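Local coordinates for arginine--tRNA ligase (Campylobacter jejuni, PDB 3FNR), which attaches L-arginine to tRNA(Arg) at the expense of ATP, releasing AMP and diphosphate, as a monomeric class I aminoacyl-tRNA synthetase, at residues A[85-99]-A[109-123]. The protein carries 1 engineered substitution. Numbering follows the deposited sequence.
Sequences LLGLSILLSVKESIL and YYKGEYIVDLAKEAF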
# COMPACT_ATOMS: atom_id res chain seq x y z
N LEU A 85 18.67 -0.44 -20.32
CA LEU A 85 17.78 0.38 -21.14
C LEU A 85 17.53 1.78 -20.56
O LEU A 85 17.41 2.75 -21.30
CB LEU A 85 16.44 -0.33 -21.39
CG LEU A 85 15.85 -0.40 -22.80
CD1 LEU A 85 14.42 -0.94 -22.79
CD2 LEU A 85 15.90 0.93 -23.56
N LEU A 86 17.45 1.87 -19.23
CA LEU A 86 17.33 3.16 -18.56
C LEU A 86 18.57 4.04 -18.79
O LEU A 86 18.44 5.24 -19.04
CB LEU A 86 17.08 2.98 -17.06
CG LEU A 86 16.92 4.24 -16.21
CD1 LEU A 86 15.55 4.89 -16.47
CD2 LEU A 86 17.11 3.91 -14.74
N GLY A 87 19.76 3.45 -18.72
CA GLY A 87 21.01 4.15 -19.03
C GLY A 87 21.07 4.54 -20.50
O GLY A 87 21.53 5.64 -20.84
N LEU A 88 20.59 3.64 -21.36
CA LEU A 88 20.52 3.86 -22.80
C LEU A 88 19.60 5.03 -23.15
O LEU A 88 19.97 5.90 -23.94
CB LEU A 88 20.03 2.60 -23.51
CG LEU A 88 19.97 2.63 -25.04
CD1 LEU A 88 21.36 2.63 -25.65
CD2 LEU A 88 19.16 1.46 -25.57
N SER A 89 18.42 5.05 -22.54
CA SER A 89 17.39 6.04 -22.82
C SER A 89 17.79 7.45 -22.42
O SER A 89 17.46 8.40 -23.14
CB SER A 89 16.08 5.65 -22.12
OG SER A 89 15.65 4.36 -22.53
N ILE A 90 18.49 7.59 -21.30
CA ILE A 90 19.00 8.88 -20.83
C ILE A 90 20.06 9.44 -21.77
O ILE A 90 20.03 10.64 -22.10
CB ILE A 90 19.59 8.77 -19.40
CG1 ILE A 90 18.48 8.49 -18.40
CG2 ILE A 90 20.34 10.06 -18.98
CD1 ILE A 90 18.99 7.92 -17.13
N LEU A 91 20.97 8.57 -22.20
CA LEU A 91 21.99 8.90 -23.20
C LEU A 91 21.36 9.46 -24.48
O LEU A 91 21.81 10.48 -25.01
CB LEU A 91 22.83 7.66 -23.52
CG LEU A 91 23.83 7.80 -24.69
CD1 LEU A 91 25.10 8.46 -24.21
CD2 LEU A 91 24.13 6.45 -25.32
N LEU A 92 20.31 8.78 -24.95
CA LEU A 92 19.63 9.13 -26.18
C LEU A 92 18.91 10.48 -26.11
O LEU A 92 18.92 11.25 -27.07
CB LEU A 92 18.66 8.01 -26.59
CG LEU A 92 19.11 6.93 -27.57
CD1 LEU A 92 20.52 6.39 -27.31
CD2 LEU A 92 18.11 5.79 -27.60
N SER A 93 18.31 10.77 -24.96
CA SER A 93 17.62 12.04 -24.77
C SER A 93 18.59 13.20 -24.46
O SER A 93 18.24 14.36 -24.65
CB SER A 93 16.52 11.95 -23.70
OG SER A 93 17.07 11.97 -22.40
N VAL A 94 19.80 12.87 -23.98
CA VAL A 94 20.89 13.85 -23.90
C VAL A 94 21.32 14.23 -25.32
O VAL A 94 21.49 15.41 -25.63
CB VAL A 94 22.10 13.32 -23.05
CG1 VAL A 94 23.42 14.01 -23.43
CG2 VAL A 94 21.85 13.49 -21.57
N LYS A 95 21.43 13.22 -26.19
CA LYS A 95 21.84 13.41 -27.58
C LYS A 95 20.86 14.23 -28.43
O LYS A 95 21.29 15.01 -29.28
CB LYS A 95 22.10 12.05 -28.24
CG LYS A 95 23.44 11.42 -27.88
CD LYS A 95 23.67 10.12 -28.64
CE LYS A 95 25.07 9.56 -28.40
NZ LYS A 95 25.27 8.22 -29.01
N GLU A 96 19.56 14.08 -28.18
CA GLU A 96 18.57 14.72 -29.04
C GLU A 96 17.96 16.01 -28.48
O GLU A 96 17.72 16.95 -29.23
CB GLU A 96 17.46 13.74 -29.43
CG GLU A 96 16.82 14.06 -30.78
CD GLU A 96 15.73 13.07 -31.17
OE1 GLU A 96 15.84 12.47 -32.26
OE2 GLU A 96 14.77 12.90 -30.39
N SER A 97 17.71 16.05 -27.17
CA SER A 97 17.08 17.22 -26.56
C SER A 97 18.08 18.24 -25.99
O SER A 97 17.74 19.41 -25.82
CB SER A 97 16.03 16.82 -25.50
OG SER A 97 16.62 16.45 -24.26
N ILE A 98 19.31 17.79 -25.72
CA ILE A 98 20.35 18.66 -25.15
C ILE A 98 21.48 18.89 -26.17
O ILE A 98 21.99 20.01 -26.30
CB ILE A 98 20.88 18.12 -23.79
CG1 ILE A 98 19.74 18.01 -22.77
CG2 ILE A 98 22.01 19.01 -23.23
CD1 ILE A 98 20.08 17.19 -21.53
N LEU A 99 21.84 17.83 -26.89
CA LEU A 99 22.93 17.89 -27.87
C LEU A 99 22.46 18.05 -29.32
O LEU A 99 23.28 18.30 -30.21
CB LEU A 99 23.86 16.68 -27.71
CG LEU A 99 25.24 16.86 -27.07
CD1 LEU A 99 25.20 17.73 -25.82
CD2 LEU A 99 25.87 15.50 -26.77
N TYR A 109 12.02 1.66 -25.58
CA TYR A 109 12.82 2.68 -24.88
C TYR A 109 11.98 3.52 -23.91
O TYR A 109 10.77 3.64 -24.08
CB TYR A 109 13.59 3.58 -25.86
CG TYR A 109 12.74 4.47 -26.74
CD1 TYR A 109 12.05 3.96 -27.85
CD2 TYR A 109 12.63 5.84 -26.48
CE1 TYR A 109 11.27 4.77 -28.66
CE2 TYR A 109 11.86 6.67 -27.29
CZ TYR A 109 11.18 6.12 -28.38
OH TYR A 109 10.41 6.93 -29.18
N TYR A 110 12.64 4.09 -22.91
CA TYR A 110 11.95 4.92 -21.92
C TYR A 110 11.92 6.40 -22.32
O TYR A 110 12.96 7.01 -22.60
CB TYR A 110 12.56 4.74 -20.52
CG TYR A 110 12.60 3.31 -20.04
CD1 TYR A 110 11.48 2.47 -20.14
CD2 TYR A 110 13.76 2.78 -19.46
CE1 TYR A 110 11.52 1.16 -19.70
CE2 TYR A 110 13.81 1.47 -19.01
CZ TYR A 110 12.69 0.66 -19.13
OH TYR A 110 12.73 -0.64 -18.69
N LYS A 111 10.72 6.96 -22.34
CA LYS A 111 10.48 8.33 -22.78
C LYS A 111 9.57 9.05 -21.78
O LYS A 111 8.86 8.41 -21.00
CB LYS A 111 9.84 8.33 -24.17
CG LYS A 111 8.59 7.47 -24.28
CD LYS A 111 8.62 6.62 -25.54
CE LYS A 111 7.97 5.27 -25.29
NZ LYS A 111 8.38 4.27 -26.32
N GLY A 112 9.60 10.38 -21.81
CA GLY A 112 8.72 11.19 -20.97
C GLY A 112 9.39 12.40 -20.37
O GLY A 112 10.58 12.64 -20.57
N GLU A 113 8.60 13.18 -19.63
CA GLU A 113 9.09 14.35 -18.92
C GLU A 113 10.18 13.98 -17.90
O GLU A 113 11.14 14.73 -17.73
CB GLU A 113 7.93 15.06 -18.22
CG GLU A 113 8.22 16.50 -17.78
CD GLU A 113 7.06 17.14 -17.02
OE1 GLU A 113 5.90 16.67 -17.16
OE2 GLU A 113 7.30 18.13 -16.29
N TYR A 114 10.03 12.82 -17.26
CA TYR A 114 11.01 12.37 -16.26
C TYR A 114 12.36 12.01 -16.88
O TYR A 114 13.39 12.18 -16.25
CB TYR A 114 10.45 11.21 -15.42
CG TYR A 114 10.63 9.82 -16.02
CD1 TYR A 114 9.76 9.36 -17.01
CD2 TYR A 114 11.67 8.99 -15.60
CE1 TYR A 114 9.92 8.08 -17.56
CE2 TYR A 114 11.84 7.72 -16.15
CZ TYR A 114 10.96 7.27 -17.12
OH TYR A 114 11.12 6.02 -17.67
N ILE A 115 12.33 11.50 -18.11
CA ILE A 115 13.55 11.10 -18.81
C ILE A 115 14.37 12.31 -19.25
O ILE A 115 15.60 12.27 -19.23
CB ILE A 115 13.27 10.07 -19.97
CG1 ILE A 115 14.33 8.97 -19.98
CG2 ILE A 115 13.19 10.73 -21.34
CD1 ILE A 115 14.08 7.86 -18.97
N VAL A 116 13.69 13.40 -19.61
CA VAL A 116 14.38 14.61 -20.05
C VAL A 116 14.91 15.43 -18.87
O VAL A 116 15.95 16.08 -19.00
CB VAL A 116 13.56 15.47 -21.09
CG1 VAL A 116 13.12 14.62 -22.28
CG2 VAL A 116 12.37 16.16 -20.45
N ASP A 117 14.22 15.39 -17.73
CA ASP A 117 14.67 16.06 -16.50
C ASP A 117 15.94 15.41 -15.94
O ASP A 117 16.86 16.09 -15.49
CB ASP A 117 13.58 16.05 -15.42
CG ASP A 117 12.32 16.81 -15.83
OD1 ASP A 117 11.30 16.67 -15.12
OD2 ASP A 117 12.34 17.52 -16.86
N LEU A 118 15.95 14.08 -16.00
CA LEU A 118 17.04 13.26 -15.52
C LEU A 118 18.26 13.39 -16.44
O LEU A 118 19.39 13.38 -15.96
CB LEU A 118 16.57 11.81 -15.44
CG LEU A 118 17.35 10.73 -14.70
CD1 LEU A 118 17.65 11.12 -13.26
CD2 LEU A 118 16.54 9.45 -14.76
N ALA A 119 18.01 13.52 -17.74
CA ALA A 119 19.04 13.80 -18.74
C ALA A 119 19.73 15.15 -18.51
O ALA A 119 20.93 15.29 -18.74
CB ALA A 119 18.46 13.74 -20.12
N LYS A 120 18.95 16.14 -18.08
CA LYS A 120 19.47 17.46 -17.73
C LYS A 120 20.28 17.39 -16.44
O LYS A 120 21.28 18.10 -16.30
CB LYS A 120 18.33 18.47 -17.56
CG LYS A 120 17.78 19.01 -18.88
CD LYS A 120 16.85 20.21 -18.66
CE LYS A 120 17.63 21.48 -18.32
NZ LYS A 120 16.74 22.67 -18.15
N GLU A 121 19.85 16.53 -15.52
CA GLU A 121 20.60 16.25 -14.30
C GLU A 121 21.90 15.53 -14.63
O GLU A 121 22.93 15.82 -14.03
CB GLU A 121 19.77 15.41 -13.33
CG GLU A 121 19.12 16.17 -12.18
CD GLU A 121 18.40 15.25 -11.20
OE1 GLU A 121 18.77 15.24 -10.00
OE2 GLU A 121 17.47 14.53 -11.63
N ALA A 122 21.83 14.62 -15.60
CA ALA A 122 22.97 13.82 -16.03
C ALA A 122 24.04 14.67 -16.71
O ALA A 122 25.23 14.53 -16.42
CB ALA A 122 22.52 12.69 -16.95
N PHE A 123 23.60 15.54 -17.62
CA PHE A 123 24.50 16.41 -18.38
C PHE A 123 25.24 17.41 -17.48
O PHE A 123 26.39 17.74 -17.75
CB PHE A 123 23.72 17.13 -19.47
CG PHE A 123 24.59 17.89 -20.43
CD1 PHE A 123 25.31 17.23 -21.41
CD2 PHE A 123 24.67 19.28 -20.36
CE1 PHE A 123 26.12 17.93 -22.30
CE2 PHE A 123 25.47 20.00 -21.24
CZ PHE A 123 26.20 19.32 -22.22
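Two consecutive helices joined by a loop, inside the catalytic domain of this class I synthetase, meet where Ala119 of helix 113-123 sits as a knob in the hole formed by Ile90, Ser93, Val94 and Ile98 of helix 85-98. The axes cross nearly at right angles (-80°) with a closest approach of 8.7 Å; the alanine methyl and the short serine side chain let the backbones come close there, Ala119 CB lying 3.2 Å from Ser93 OG. Ser93 turns its hydroxyl back to its own helix, donating to Ile90 O.

Ile90 also touches Ala143 of helix 136-157. Its branching serves two neighbours: CG2, anti to the backbone N (CG1 at chi1 -68°), rests on Ala122 CB, while CD1 reaches Leu118 CD2 at 3.7 Å. Farther along, Ile98 lays CG2 almost centrally over one face of the Phe123 ring, 3.9 Å from the centroid, a CH-pi contact that suits a branch methyl against a flat aromatic face. Leu99 CD1 approaches Phe123 CE1 obliquely.

At the other end the loop before helix 113-123 is pinned. The Tyr110 ring turns its edge to the backbone of Leu86, whose CA lies in the ring plane. Between Leu85 O and Tyr110 N, buried Ser89 suits its place because a hydroxyl can both donate and accept: OG donates to Leu85 O at 2.7 Å, from above the carbonyl plane, and accepts a hydrogen bond from the backbone N-H of Tyr110 (N to OG 3.0 Å, N-H...O 160°).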